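Local structure of ulvan Lyase-PL25 (5UAM) at residues A[387-392]-A[425-430]. The protein degrades ulvan, the sulfated cell-wall polysaccharide of green seaweeds, as a beta-propeller lyase of polysaccharide lyase family 25. Numbering follows the deposited sequence.
Sequences LSWWQS and DAQMLV
In Leu387, CG lies anti to the backbone N (chi1 -178°), which carries it toward strand 428-433, and chi2, near 66°, spreads its two methyls between Val430 and Met428; in Val430 the methyl CG2 lies anti to the carbonyl carbon, beside the backbone N, and it is this branch that meets the leucine. The two side chains consequently meet tip to tip, with Leu387 CD2 only 3.4 Å from Val430 CG2, tighter than an ordinary methyl contact. The other branch of the leucine, CD1, lies 4.1 Å from Met428 SD, where the methionine chain, extended through chi2, bends at chi3. Phe413 and Ile415 of strand 412-415 close over the same cluster. Farther along, the six-membered end of the Trp389 indole meets the amide of Gln427. Gln427 OE1 approaches the ring at its edge, near the ring plane, 3.5 Å from Trp389 CH2, while the amide is turned 42° from the indole. Gln427 NE2 is held by Glu446 and by the carbonyl of Pro424, which together limit rotation of the amide. Replacing Gln427 with an alanine removes the amide, and is likely to leave both Glu446 and the Pro424 carbonyl without their N-H partner and the indole edge without the oxygen it faces. The case illustrates how successive propeller blades join: without a hydrogen bond between the segments, strands 384-392 and 428-433 adhere through buried apolar side chains and one amide whose nitrogen is satisfied from its own side.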
loop_
_atom_site.group_PDB
_atom_site.type_symbol
_atom_site.label_atom_id
_atom_site.label_comp_id
_atom_site.label_asym_id
_atom_site.label_seq_id
_atom_site.Cartn_x
_atom_site.Cartn_y
_atom_site.Cartn_z
ATOM N N LEU A 387 14.272 10.919 -3.985
ATOM C CA LEU A 387 13.536 10.558 -2.773
ATOM C C LEU A 387 14.032 11.491 -1.677
ATOM O O LEU A 387 15.218 11.446 -1.316
ATOM C CB LEU A 387 13.758 9.089 -2.384
ATOM C CG LEU A 387 12.996 8.609 -1.150
ATOM C CD1 LEU A 387 11.513 8.611 -1.421
ATOM C CD2 LEU A 387 13.418 7.218 -0.789
ATOM N N SER A 388 13.161 12.371 -1.179
ATOM C CA SER A 388 13.606 13.380 -0.234
ATOM C C SER A 388 12.522 13.655 0.802
ATOM O O SER A 388 11.347 13.356 0.597
ATOM C CB SER A 388 14.011 14.667 -0.938
ATOM O OG SER A 388 12.912 15.215 -1.645
ATOM N N TRP A 389 12.967 14.213 1.921
ATOM C CA TRP A 389 12.077 14.603 3.007
ATOM C C TRP A 389 11.513 15.995 2.749
ATOM O O TRP A 389 12.239 16.916 2.364
ATOM C CB TRP A 389 12.851 14.636 4.321
ATOM C CG TRP A 389 13.220 13.271 4.860
ATOM C CD1 TRP A 389 14.416 12.643 4.745
ATOM C CD2 TRP A 389 12.363 12.372 5.580
ATOM N NE1 TRP A 389 14.364 11.405 5.358
ATOM C CE2 TRP A 389 13.120 11.228 5.890
ATOM C CE3 TRP A 389 11.043 12.445 6.017
ATOM C CZ2 TRP A 389 12.594 10.154 6.609
ATOM C CZ3 TRP A 389 10.519 11.371 6.735
ATOM C CH2 TRP A 389 11.301 10.247 7.021
ATOM N N TRP A 390 10.211 16.150 2.982
ATOM C CA TRP A 390 9.525 17.434 2.890
ATOM C C TRP A 390 8.808 17.694 4.205
ATOM O O TRP A 390 8.048 16.839 4.676
ATOM C CB TRP A 390 8.521 17.412 1.736
ATOM C CG TRP A 390 9.208 17.376 0.403
ATOM C CD1 TRP A 390 9.867 16.319 -0.147
ATOM C CD2 TRP A 390 9.315 18.450 -0.529
ATOM N NE1 TRP A 390 10.375 16.667 -1.367
ATOM C CE2 TRP A 390 10.057 17.970 -1.634
ATOM C CE3 TRP A 390 8.854 19.767 -0.547
ATOM C CZ2 TRP A 390 10.354 18.766 -2.733
ATOM C CZ3 TRP A 390 9.162 20.565 -1.639
ATOM C CH2 TRP A 390 9.904 20.059 -2.719
ATOM N N GLN A 391 9.046 18.866 4.791
ATOM C CA GLN A 391 8.612 19.182 6.147
ATOM C C GLN A 391 7.641 20.356 6.130
ATOM O O GLN A 391 7.915 21.393 5.517
ATOM C CB GLN A 391 9.815 19.548 7.018
ATOM C CG GLN A 391 9.462 20.112 8.395
ATOM C CD GLN A 391 9.230 19.034 9.422
ATOM O OE1 GLN A 391 10.133 18.267 9.744
ATOM N NE2 GLN A 391 8.019 18.979 9.962
ATOM N N SER A 392 6.537 20.206 6.846
ATOM C CA SER A 392 5.618 21.300 7.106
ATOM C C SER A 392 5.572 21.553 8.601
ATOM O O SER A 392 5.616 20.612 9.401
ATOM C CB SER A 392 4.205 20.963 6.627
ATOM O OG SER A 392 3.282 21.984 7.003
ATOM N N ASP A 425 17.366 4.454 11.014
ATOM C CA ASP A 425 18.226 4.002 9.924
ATOM C C ASP A 425 17.500 3.227 8.829
ATOM O O ASP A 425 18.079 3.034 7.750
ATOM C CB ASP A 425 19.349 3.107 10.464
ATOM C CG ASP A 425 20.465 3.895 11.131
ATOM O OD1 ASP A 425 20.440 5.148 11.078
ATOM O OD2 ASP A 425 21.377 3.248 11.706
ATOM N N ALA A 426 16.245 2.816 9.034
ATOM C CA ALA A 426 15.612 1.910 8.078
ATOM C C ALA A 426 14.104 2.176 8.090
ATOM O O ALA A 426 13.333 1.496 8.771
ATOM C CB ALA A 426 15.941 0.470 8.444
ATOM N N GLN A 427 13.695 3.143 7.286
ATOM C CA GLN A 427 12.334 3.654 7.291
ATOM C C GLN A 427 11.515 3.308 6.058
ATOM O O GLN A 427 10.297 3.263 6.149
ATOM C CB GLN A 427 12.363 5.173 7.439
ATOM C CG GLN A 427 12.983 5.598 8.742
ATOM C CD GLN A 427 12.729 7.026 9.057
ATOM O OE1 GLN A 427 11.573 7.474 9.161
ATOM N NE2 GLN A 427 13.794 7.764 9.242
ATOM N N MET A 428 12.132 3.110 4.900
ATOM C CA MET A 428 11.366 2.934 3.674
ATOM C C MET A 428 12.173 2.083 2.715
ATOM O O MET A 428 13.404 2.150 2.700
ATOM C CB MET A 428 11.019 4.304 3.057
ATOM C CG MET A 428 10.172 4.245 1.801
ATOM S SD MET A 428 9.753 5.888 1.149
ATOM C CE MET A 428 8.347 6.342 2.172
ATOM N N LEU A 429 11.459 1.318 1.901
ATOM C CA LEU A 429 12.043 0.557 0.797
ATOM C C LEU A 429 11.858 1.304 -0.513
ATOM O O LEU A 429 10.841 1.984 -0.725
ATOM C CB LEU A 429 11.387 -0.816 0.717
ATOM C CG LEU A 429 11.794 -1.727 1.857
ATOM C CD1 LEU A 429 10.795 -2.821 2.099
ATOM C CD2 LEU A 429 13.159 -2.340 1.566
ATOM N N VAL A 430 12.856 1.185 -1.399
ATOM C CA VAL A 430 12.878 1.913 -2.659
ATOM C C VAL A 430 13.349 0.955 -3.739
ATOM O O VAL A 430 14.285 0.178 -3.519
ATOM C CB VAL A 430 13.868 3.101 -2.608
ATOM C CG1 VAL A 430 13.647 4.034 -3.805
ATOM C CG2 VAL A 430 13.758 3.854 -1.312
#